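PDB 3K85: D-glycero-D-manno-heptose 1-phosphate kinase from Bacteroides thetaiotaomicron, which probably transfers a phosphate group from ATP to a sugar such as a heptose phosphate, as a GHMP-family kinase. Local coordinates for residues 55-66 with 76-84; 67-75 with 85-96. One frame throughout, in Å; residues are numbered along the deposited sequence.

Contact 1 (55-66 with 76-84); sequences INAYDAQCCKSY and GEASLIKGV
Ile-55 and Ala-57 of a beta hairpin lie against Ile-81 and Ala-78 at the start of helix 79-91, in the N-terminal, ribosomal protein S5-like domain of the GHMP kinase fold. Strands 52-57 and 62-67 are joined by a turn that closes with a G1 beta bulge, where Gln-61 and Cys-62 both face Ala-57. The side chains of Ile-55 and Ile-81 run antiparallel alongside one another. With chi1 at -68°, CG1 of Ile-55 lies beside the backbone N and CG2 opposite that N, which turns CG2 to Ile-81 CD1 (3.8 Å) and Ala-78 CB. CD1 of Ile-81 goes on to CB of Ala-57 at 4.0 Å. SG of Cys-62 borders the same methyl of Ala-78, at 4.2 Å from CB. Ile-81 also touches Thr-103 of strand 99-105 and Ile-123 of helix 115-131.

Polar side chains join the two segments beside this patch. Lys-64 and Glu-77 cross at about a right angle and form a salt bridge, NZ to OE1 3.4 Å. Lys-82 runs extended across the Tyr-66 side chain. Its NZ donates to Tyr-66 OH at 3.1 Å and forms a salt bridge with Asp-75. At the hairpin turn one water donates to Ala-60 O and accepts from Ala-78 N, 2.7 Å from each atom.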
loop_
_atom_site.group_PDB
_atom_site.type_symbol
_atom_site.label_atom_id
_atom_site.label_comp_id
_atom_site.label_asym_id
_atom_site.label_seq_id
_atom_site.Cartn_x
_atom_site.Cartn_y
_atom_site.Cartn_z
ATOM N N ILE A 55 -11.377 -28.768 -23.831
ATOM C CA ILE A 55 -11.151 -27.329 -23.796
ATOM C C ILE A 55 -12.288 -26.507 -24.422
ATOM O O ILE A 55 -12.619 -26.666 -25.597
ATOM C CB ILE A 55 -9.832 -26.990 -24.509
ATOM C CG1 ILE A 55 -8.662 -27.543 -23.687
ATOM C CG2 ILE A 55 -9.718 -25.492 -24.729
ATOM C CD1 ILE A 55 -7.316 -27.428 -24.371
ATOM N N ASN A 56 -12.890 -25.632 -23.623
ATOM C CA ASN A 56 -13.960 -24.773 -24.108
ATOM C C ASN A 56 -13.567 -23.332 -23.773
ATOM O O ASN A 56 -13.990 -22.780 -22.759
ATOM C CB ASN A 56 -15.287 -25.160 -23.446
ATOM C CG ASN A 56 -16.445 -24.308 -23.926
ATOM O OD1 ASN A 56 -16.357 -23.657 -24.965
ATOM N ND2 ASN A 56 -17.540 -24.311 -23.174
ATOM N N ALA A 57 -12.739 -22.739 -24.632
ATOM C CA ALA A 57 -12.242 -21.386 -24.439
ATOM C C ALA A 57 -12.870 -20.342 -25.358
ATOM O O ALA A 57 -12.453 -20.167 -26.499
ATOM C CB ALA A 57 -10.732 -21.379 -24.615
ATOM N N TYR A 58 -13.860 -19.629 -24.841
ATOM C CA TYR A 58 -14.537 -18.600 -25.611
ATOM C C TYR A 58 -13.578 -17.480 -26.032
ATOM O O TYR A 58 -13.825 -16.776 -27.017
ATOM C CB TYR A 58 -15.702 -18.033 -24.785
ATOM C CG TYR A 58 -16.744 -19.079 -24.448
ATOM C CD1 TYR A 58 -17.884 -19.242 -25.235
ATOM C CD2 TYR A 58 -16.548 -19.960 -23.390
ATOM C CE1 TYR A 58 -18.803 -20.263 -24.974
ATOM C CE2 TYR A 58 -17.449 -20.981 -23.123
ATOM C CZ TYR A 58 -18.576 -21.130 -23.920
ATOM O OH TYR A 58 -19.452 -22.165 -23.665
ATOM N N ASP A 59 -12.483 -17.322 -25.292
ATOM C CA ASP A 59 -11.507 -16.275 -25.583
ATOM C C ASP A 59 -10.561 -16.664 -26.708
ATOM O O ASP A 59 -10.205 -15.837 -27.539
ATOM C CB ASP A 59 -10.700 -15.930 -24.323
ATOM C CG ASP A 59 -10.030 -17.138 -23.717
ATOM O OD1 ASP A 59 -10.755 -18.108 -23.434
ATOM O OD2 ASP A 59 -8.791 -17.122 -23.524
ATOM N N ALA A 60 -10.141 -17.922 -26.724
ATOM C CA ALA A 60 -9.249 -18.400 -27.774
ATOM C C ALA A 60 -10.099 -18.929 -28.927
ATOM O O ALA A 60 -9.575 -19.412 -29.933
ATOM C CB ALA A 60 -8.346 -19.501 -27.235
ATOM N N GLN A 61 -11.415 -18.829 -28.765
ATOM C CA GLN A 61 -12.365 -19.283 -29.772
ATOM C C GLN A 61 -12.077 -20.723 -30.175
ATOM O O GLN A 61 -11.994 -21.046 -31.358
ATOM C CB GLN A 61 -12.304 -18.361 -30.994
ATOM C CG GLN A 61 -12.967 -17.005 -30.775
ATOM C CD GLN A 61 -12.509 -15.960 -31.774
ATOM O OE1 GLN A 61 -13.096 -14.883 -31.882
ATOM N NE2 GLN A 61 -11.445 -16.271 -32.506
ATOM N N CYS A 62 -11.933 -21.586 -29.176
ATOM C CA CYS A 62 -11.645 -22.986 -29.411
ATOM C C CYS A 62 -12.499 -23.893 -28.555
ATOM O O CYS A 62 -12.762 -23.598 -27.393
ATOM C CB CYS A 62 -10.175 -23.279 -29.113
ATOM S SG CYS A 62 -9.795 -25.054 -28.981
ATOM N N CYS A 63 -12.920 -25.011 -29.133
ATOM C CA CYS A 63 -13.732 -25.985 -28.418
ATOM C C CYS A 63 -13.407 -27.377 -28.931
ATOM O O CYS A 63 -14.125 -27.917 -29.775
ATOM C CB CYS A 63 -15.216 -25.703 -28.620
ATOM S SG CYS A 63 -16.250 -26.809 -27.659
ATOM N N LYS A 64 -12.325 -27.951 -28.409
ATOM C CA LYS A 64 -11.876 -29.273 -28.824
ATOM C C LYS A 64 -11.556 -30.216 -27.680
ATOM O O LYS A 64 -11.222 -29.793 -26.576
ATOM C CB LYS A 64 -10.639 -29.150 -29.714
ATOM C CG LYS A 64 -10.907 -28.495 -31.044
ATOM C CD LYS A 64 -9.635 -28.366 -31.866
ATOM C CE LYS A 64 -9.946 -27.937 -33.294
ATOM N NZ LYS A 64 -10.737 -26.671 -33.342
ATOM N N SER A 65 -11.662 -31.506 -27.967
ATOM C CA SER A 65 -11.371 -32.548 -27.003
ATOM C C SER A 65 -10.042 -33.145 -27.469
ATOM O O SER A 65 -9.787 -33.212 -28.670
ATOM C CB SER A 65 -12.481 -33.599 -27.036
ATOM O OG SER A 65 -12.325 -34.558 -26.010
ATOM N N TYR A 66 -9.189 -33.543 -26.527
ATOM C CA TYR A 66 -7.886 -34.135 -26.846
ATOM C C TYR A 66 -7.641 -35.331 -25.943
ATOM O O TYR A 66 -8.188 -35.418 -24.841
ATOM C CB TYR A 66 -6.757 -33.135 -26.620
ATOM C CG TYR A 66 -6.781 -31.925 -27.516
ATOM C CD1 TYR A 66 -6.185 -31.947 -28.774
ATOM C CD2 TYR A 66 -7.384 -30.741 -27.094
ATOM C CE1 TYR A 66 -6.183 -30.816 -29.589
ATOM C CE2 TYR A 66 -7.390 -29.607 -27.898
ATOM C CZ TYR A 66 -6.788 -29.647 -29.142
ATOM O OH TYR A 66 -6.795 -28.515 -29.930
ATOM N N GLY A 76 -1.888 -23.861 -32.133
ATOM C CA GLY A 76 -2.132 -22.466 -32.439
ATOM C C GLY A 76 -3.548 -22.236 -31.954
ATOM O O GLY A 76 -4.174 -21.208 -32.210
ATOM N N GLU A 77 -4.046 -23.234 -31.237
ATOM C CA GLU A 77 -5.385 -23.200 -30.685
ATOM C C GLU A 77 -5.313 -23.434 -29.177
ATOM O O GLU A 77 -4.736 -24.426 -28.714
ATOM C CB GLU A 77 -6.242 -24.276 -31.347
ATOM C CG GLU A 77 -6.232 -24.201 -32.861
ATOM C CD GLU A 77 -7.310 -25.063 -33.497
ATOM O OE1 GLU A 77 -7.408 -26.262 -33.141
ATOM O OE2 GLU A 77 -8.053 -24.536 -34.357
ATOM N N ALA A 78 -5.910 -22.517 -28.419
ATOM C CA ALA A 78 -5.901 -22.605 -26.963
ATOM C C ALA A 78 -4.451 -22.701 -26.507
ATOM O O ALA A 78 -4.105 -23.525 -25.667
ATOM C CB ALA A 78 -6.687 -23.828 -26.503
ATOM N N SER A 79 -3.604 -21.855 -27.082
ATOM C CA SER A 79 -2.188 -21.847 -26.737
ATOM C C SER A 79 -1.995 -21.573 -25.244
ATOM O O SER A 79 -1.287 -22.314 -24.549
ATOM C CB SER A 79 -1.459 -20.782 -27.559
ATOM O OG SER A 79 -1.501 -21.079 -28.946
ATOM N N LEU A 80 -2.640 -20.512 -24.759
ATOM C CA LEU A 80 -2.555 -20.120 -23.356
ATOM C C LEU A 80 -2.830 -21.273 -22.401
ATOM O O LEU A 80 -2.061 -21.512 -21.471
ATOM C CB LEU A 80 -3.519 -18.973 -23.091
ATOM C CG LEU A 80 -2.976 -17.556 -23.288
ATOM C CD1 LEU A 80 -1.976 -17.506 -24.404
ATOM C CD2 LEU A 80 -4.134 -16.624 -23.548
ATOM N N ILE A 81 -3.925 -21.987 -22.628
ATOM C CA ILE A 81 -4.277 -23.124 -21.784
ATOM C C ILE A 81 -3.226 -24.224 -21.916
ATOM O O ILE A 81 -2.779 -24.813 -20.924
ATOM C CB ILE A 81 -5.637 -23.703 -22.190
ATOM C CG1 ILE A 81 -6.746 -22.726 -21.801
ATOM C CG2 ILE A 81 -5.843 -25.071 -21.556
ATOM C CD1 ILE A 81 -8.129 -23.222 -22.159
ATOM N N LYS A 82 -2.846 -24.510 -23.154
ATOM C CA LYS A 82 -1.847 -25.535 -23.420
ATOM C C LYS A 82 -0.502 -25.148 -22.795
ATOM O O LYS A 82 0.163 -25.976 -22.171
ATOM C CB LYS A 82 -1.732 -25.744 -24.933
ATOM C CG LYS A 82 -3.001 -26.358 -25.530
ATOM C CD LYS A 82 -2.983 -26.375 -27.051
ATOM C CE LYS A 82 -4.247 -27.021 -27.599
ATOM N NZ LYS A 82 -4.278 -26.975 -29.084
ATOM N N GLY A 83 -0.110 -23.888 -22.954
ATOM C CA GLY A 83 1.138 -23.434 -22.359
ATOM C C GLY A 83 1.159 -23.643 -20.842
ATOM O O GLY A 83 2.113 -24.201 -20.285
ATOM N N VAL A 84 0.100 -23.208 -20.166
ATOM C CA VAL A 84 0.028 -23.356 -18.724
ATOM C C VAL A 84 0.024 -24.818 -18.338
ATOM O O VAL A 84 0.810 -25.247 -17.496
ATOM C CB VAL A 84 -1.230 -22.686 -18.152
ATOM C CG1 VAL A 84 -1.280 -22.888 -16.645
ATOM C CG2 VAL A 84 -1.225 -21.200 -18.492
HETATM O O HOH W 1 -7.265 -20.749 -29.978
#

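Contact 2 (67-75 with 85-96); sequences LSMSQLEID and YNRIIRDYRLEP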
loop_
_atom_site.group_PDB
_atom_site.type_symbol
_atom_site.label_atom_id
_atom_site.label_comp_id
_atom_site.label_asym_id
_atom_site.label_seq_id
_atom_site.Cartn_x
_atom_site.Cartn_y
_atom_site.Cartn_z
ATOM N N LEU A 67 -6.812 -36.256 -26.415
ATOM C CA LEU A 67 -6.485 -37.439 -25.636
ATOM C C LEU A 67 -5.547 -36.986 -24.510
ATOM O O LEU A 67 -4.552 -36.298 -24.756
ATOM C CB LEU A 67 -5.801 -38.467 -26.536
ATOM C CG LEU A 67 -6.196 -38.348 -28.015
ATOM C CD1 LEU A 67 -5.422 -39.375 -28.830
ATOM C CD2 LEU A 67 -7.698 -38.544 -28.184
ATOM N N SER A 68 -5.882 -37.358 -23.280
ATOM C CA SER A 68 -5.093 -36.980 -22.106
ATOM C C SER A 68 -3.608 -37.327 -22.266
ATOM O O SER A 68 -3.241 -38.501 -22.323
ATOM C CB SER A 68 -5.670 -37.670 -20.866
ATOM O OG SER A 68 -5.020 -37.256 -19.683
HETATM N N MSE A 69 -2.766 -36.295 -22.338
HETATM C CA MSE A 69 -1.318 -36.461 -22.504
HETATM C C MSE A 69 -0.521 -35.746 -21.412
HETATM O O MSE A 69 -1.094 -35.079 -20.558
HETATM C CB MSE A 69 -0.882 -35.891 -23.851
HETATM C CG MSE A 69 -1.629 -36.436 -25.042
HETATM SE SE MSE A 69 -0.889 -35.704 -26.655
HETATM C CE MSE A 69 -2.434 -34.689 -27.289
ATOM N N SER A 70 0.802 -35.886 -21.444
ATOM C CA SER A 70 1.655 -35.215 -20.469
ATOM C C SER A 70 1.941 -33.815 -20.987
ATOM O O SER A 70 2.119 -32.871 -20.220
ATOM C CB SER A 70 2.977 -35.963 -20.281
ATOM O OG SER A 70 2.801 -37.137 -19.518
ATOM N N GLN A 71 1.995 -33.692 -22.304
ATOM C CA GLN A 71 2.247 -32.405 -22.939
ATOM C C GLN A 71 1.255 -32.275 -24.088
ATOM O O GLN A 71 0.754 -33.282 -24.583
ATOM C CB GLN A 71 3.674 -32.345 -23.491
ATOM C CG GLN A 71 4.786 -32.380 -22.448
ATOM C CD GLN A 71 4.832 -31.130 -21.588
ATOM O OE1 GLN A 71 4.095 -31.008 -20.614
ATOM N NE2 GLN A 71 5.690 -30.193 -21.954
ATOM N N LEU A 72 0.962 -31.045 -24.500
ATOM C CA LEU A 72 0.040 -30.816 -25.605
ATOM C C LEU A 72 0.698 -29.937 -26.650
ATOM O O LEU A 72 1.235 -28.876 -26.349
ATOM C CB LEU A 72 -1.260 -30.156 -25.128
ATOM C CG LEU A 72 -2.233 -31.009 -24.309
ATOM C CD1 LEU A 72 -3.444 -30.164 -23.931
ATOM C CD2 LEU A 72 -2.666 -32.225 -25.107
ATOM N N GLU A 73 0.643 -30.395 -27.889
ATOM C CA GLU A 73 1.233 -29.686 -29.010
ATOM C C GLU A 73 0.625 -28.302 -29.228
ATOM O O GLU A 73 -0.588 -28.147 -29.299
ATOM C CB GLU A 73 1.076 -30.540 -30.275
ATOM C CG GLU A 73 -0.382 -30.897 -30.654
ATOM C CD GLU A 73 -1.175 -31.620 -29.548
ATOM O OE1 GLU A 73 -0.733 -32.697 -29.079
ATOM O OE2 GLU A 73 -2.254 -31.109 -29.159
ATOM N N ILE A 74 1.471 -27.291 -29.340
ATOM C CA ILE A 74 0.968 -25.952 -29.567
ATOM C C ILE A 74 0.500 -25.818 -31.023
ATOM O O ILE A 74 1.252 -25.372 -31.892
ATOM C CB ILE A 74 2.058 -24.884 -29.223
ATOM C CG1 ILE A 74 2.207 -24.766 -27.705
ATOM C CG2 ILE A 74 1.668 -23.510 -29.758
ATOM C CD1 ILE A 74 2.529 -26.062 -27.006
ATOM N N ASP A 75 -0.748 -26.219 -31.280
ATOM C CA ASP A 75 -1.337 -26.147 -32.619
ATOM C C ASP A 75 -1.505 -24.712 -33.072
ATOM O O ASP A 75 -1.307 -24.386 -34.238
ATOM C CB ASP A 75 -2.727 -26.785 -32.646
ATOM C CG ASP A 75 -2.706 -28.253 -32.301
ATOM O OD1 ASP A 75 -1.961 -29.010 -32.960
ATOM O OD2 ASP A 75 -3.446 -28.652 -31.376
ATOM N N TYR A 85 -0.869 -25.587 -18.948
ATOM C CA TYR A 85 -0.948 -27.006 -18.650
ATOM C C TYR A 85 0.402 -27.712 -18.840
ATOM O O TYR A 85 0.798 -28.539 -18.016
ATOM C CB TYR A 85 -1.988 -27.679 -19.540
ATOM C CG TYR A 85 -2.012 -29.172 -19.367
ATOM C CD1 TYR A 85 -2.565 -29.745 -18.228
ATOM C CD2 TYR A 85 -1.418 -30.017 -20.311
ATOM C CE1 TYR A 85 -2.524 -31.118 -18.021
ATOM C CE2 TYR A 85 -1.371 -31.396 -20.113
ATOM C CZ TYR A 85 -1.922 -31.937 -18.966
ATOM O OH TYR A 85 -1.853 -33.291 -18.727
ATOM N N ASN A 86 1.110 -27.396 -19.922
ATOM C CA ASN A 86 2.399 -28.044 -20.173
ATOM C C ASN A 86 3.430 -27.681 -19.101
ATOM O O ASN A 86 4.071 -28.564 -18.499
ATOM C CB ASN A 86 2.932 -27.672 -21.566
ATOM C CG ASN A 86 2.114 -28.297 -22.696
ATOM O OD1 ASN A 86 1.502 -29.353 -22.526
ATOM N ND2 ASN A 86 2.116 -27.652 -23.853
ATOM N N ARG A 87 3.566 -26.376 -18.867
ATOM C CA ARG A 87 4.493 -25.835 -17.886
ATOM C C ARG A 87 4.280 -26.451 -16.508
ATOM O O ARG A 87 5.251 -26.789 -15.831
ATOM C CB ARG A 87 4.321 -24.317 -17.795
ATOM C CG ARG A 87 5.511 -23.573 -17.204
ATOM C CD ARG A 87 6.665 -23.503 -18.201
ATOM N NE ARG A 87 7.585 -22.415 -17.878
ATOM C CZ ARG A 87 8.354 -22.408 -16.801
ATOM N NH1 ARG A 87 8.314 -23.439 -15.965
ATOM N NH2 ARG A 87 9.137 -21.365 -16.545
ATOM N N ILE A 88 3.018 -26.596 -16.094
ATOM C CA ILE A 88 2.699 -27.173 -14.785
ATOM C C ILE A 88 3.015 -28.665 -14.755
ATOM O O ILE A 88 3.463 -29.198 -13.730
ATOM C CB ILE A 88 1.181 -26.970 -14.380
ATOM C CG1 ILE A 88 0.861 -25.482 -14.184
ATOM C CG2 ILE A 88 0.885 -27.689 -13.069
ATOM C CD1 ILE A 88 1.733 -24.802 -13.145
ATOM N N ILE A 89 2.768 -29.352 -15.867
ATOM C CA ILE A 89 3.069 -30.788 -15.915
ATOM C C ILE A 89 4.576 -30.989 -15.781
ATOM O O ILE A 89 5.018 -31.896 -15.077
ATOM C CB ILE A 89 2.594 -31.450 -17.240
ATOM C CG1 ILE A 89 1.066 -31.406 -17.332
ATOM C CG2 ILE A 89 3.071 -32.908 -17.293
ATOM C CD1 ILE A 89 0.359 -32.232 -16.271
ATOM N N ARG A 90 5.353 -30.132 -16.446
ATOM C CA ARG A 90 6.807 -30.211 -16.394
ATOM C C ARG A 90 7.383 -29.820 -15.040
ATOM O O ARG A 90 8.044 -30.624 -14.379
ATOM C CB ARG A 90 7.439 -29.313 -17.459
ATOM C CG ARG A 90 7.201 -29.765 -18.874
ATOM C CD ARG A 90 8.334 -29.295 -19.748
ATOM N NE ARG A 90 8.419 -27.844 -19.803
ATOM C CZ ARG A 90 7.576 -27.075 -20.485
ATOM N NH1 ARG A 90 6.580 -27.629 -21.173
ATOM N NH2 ARG A 90 7.736 -25.757 -20.487
ATOM N N ASP A 91 7.136 -28.577 -14.638
ATOM C CA ASP A 91 7.642 -28.066 -13.374
ATOM C C ASP A 91 7.364 -28.936 -12.167
ATOM O O ASP A 91 8.171 -28.998 -11.245
ATOM C CB ASP A 91 7.102 -26.662 -13.123
ATOM C CG ASP A 91 7.860 -25.614 -13.900
ATOM O OD1 ASP A 91 8.799 -25.995 -14.636
ATOM O OD2 ASP A 91 7.524 -24.418 -13.778
ATOM N N TYR A 92 6.233 -29.620 -12.164
ATOM C CA TYR A 92 5.909 -30.462 -11.030
ATOM C C TYR A 92 6.014 -31.960 -11.331
ATOM O O TYR A 92 5.678 -32.797 -10.482
ATOM C CB TYR A 92 4.524 -30.060 -10.497
ATOM C CG TYR A 92 4.549 -28.642 -9.978
ATOM C CD1 TYR A 92 5.087 -28.357 -8.719
ATOM C CD2 TYR A 92 4.185 -27.570 -10.796
ATOM C CE1 TYR A 92 5.270 -27.049 -8.288
ATOM C CE2 TYR A 92 4.365 -26.254 -10.377
ATOM C CZ TYR A 92 4.913 -26.003 -9.121
ATOM O OH TYR A 92 5.150 -24.715 -8.705
ATOM N N ARG A 93 6.505 -32.284 -12.531
ATOM C CA ARG A 93 6.694 -33.672 -12.963
ATOM C C ARG A 93 5.459 -34.508 -12.662
ATOM O O ARG A 93 5.552 -35.564 -12.041
ATOM C CB ARG A 93 7.888 -34.282 -12.232
ATOM C CG ARG A 93 9.173 -33.468 -12.278
ATOM C CD ARG A 93 10.214 -34.102 -11.349
ATOM N NE ARG A 93 10.151 -35.568 -11.407
ATOM C CZ ARG A 93 10.979 -36.399 -10.775
ATOM N NH1 ARG A 93 11.960 -35.920 -10.018
ATOM N NH2 ARG A 93 10.817 -37.716 -10.891
ATOM N N LEU A 94 4.304 -34.047 -13.119
ATOM C CA LEU A 94 3.050 -34.745 -12.848
ATOM C C LEU A 94 2.603 -35.706 -13.944
ATOM O O LEU A 94 2.958 -35.538 -15.112
ATOM C CB LEU A 94 1.948 -33.713 -12.603
ATOM C CG LEU A 94 2.326 -32.592 -11.629
ATOM C CD1 LEU A 94 1.249 -31.515 -11.638
ATOM C CD2 LEU A 94 2.513 -33.182 -10.231
ATOM N N GLU A 95 1.811 -36.705 -13.552
ATOM C CA GLU A 95 1.273 -37.692 -14.484
ATOM C C GLU A 95 0.193 -37.020 -15.321
ATOM O O GLU A 95 -0.398 -36.022 -14.901
ATOM C CB GLU A 95 0.652 -38.862 -13.725
ATOM C CG GLU A 95 1.631 -39.629 -12.859
ATOM C CD GLU A 95 0.964 -40.750 -12.074
ATOM O OE1 GLU A 95 0.447 -41.704 -12.703
ATOM O OE2 GLU A 95 0.954 -40.676 -10.824
ATOM N N PRO A 96 -0.082 -37.558 -16.521
ATOM C CA PRO A 96 -1.109 -36.976 -17.394
ATOM C C PRO A 96 -2.404 -36.671 -16.632
ATOM O O PRO A 96 -2.789 -37.412 -15.720
ATOM C CB PRO A 96 -1.298 -38.055 -18.459
ATOM C CG PRO A 96 0.078 -38.613 -18.586
ATOM C CD PRO A 96 0.515 -38.754 -17.141
#
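At the edge of the Tyr-85 ring, in its plane, lies the carbonyl O of Met-69, a selenomethionine. Tyr-85 OH donates to this O at 2.7 Å, nearly along the C=O axis. The same hydroxyl is hydrogen-bonded to Lys-97 N. CG1 of Ile-89 sits over one face of the ring, 3.4 Å above the plane and nearer the margin than the centre. CG of Tyr-85 stands anti to the backbone N (chi1 174°), which carries the ring across the Leu-72 side chain, with CD2 4.2 Å from Leu-72 CD1. Arg-87 CA lies over one face of the Arg-90 guanidinium, and the Gln-71 side chain stands at its edge, the two planes nearly perpendicular (89°). NH2 of Arg-90 forms a salt bridge with Asp-151.

The amide of Asn-86 holds both backbone polar groups of Leu-72. Its OD1 accepts from Leu-72 N at 2.7 Å, the donor tilted 23° from the carbonyl plane. Its ND2 donates to Leu-72 O at 2.9 Å, onto a lone pair in the carbonyl plane. Two bonds to one residue fix the rotation of this buried amide. CD1 of Ile-74 packs against ND2 at 3.6 Å. A leucine in place of Asn-86 would probably leave Leu-72 N and O without these partners and set the loop free to shift off the helix.

The loop backbone also lies on Ile-89, where CG2 meets Ser-70 O. Past the helix end, Pro-96 packs on the loop, with CG beside Ser-70 OG and CB beside Met-69 O.

The helix ends in a Schellman motif with Arg-93 as C-prime residue. The loop runs along one side of helix 79-91, and Leu-72 reaches Ile-53 of strand 52-57. Other helix side chains pack on helices 115-131 and 137-151, Tyr-85 on Phe-127 and Arg-87 on Ile-147.

From the N terminus, the chain first makes the hairpin of strands 52-57 and 62-67, then an irregular loop, 68-78, then helix 79-91. Contact 1 closes the loop 67-75, returning the first turn of the helix to the hairpin. Contact 2 spans 76-84, setting the later turns of the helix and the stretch after it against the loop itself. The segments alternate along the chain, so the two contacts cross rather than nest. Both use helix 79-91, and their centres are about 14 Å apart. They meet at the salt bridge from Lys-82 NZ to Asp-75 OD2, 3.0 Å long. Together they join the edge hairpin of the sheet, the loop and helix 79-91.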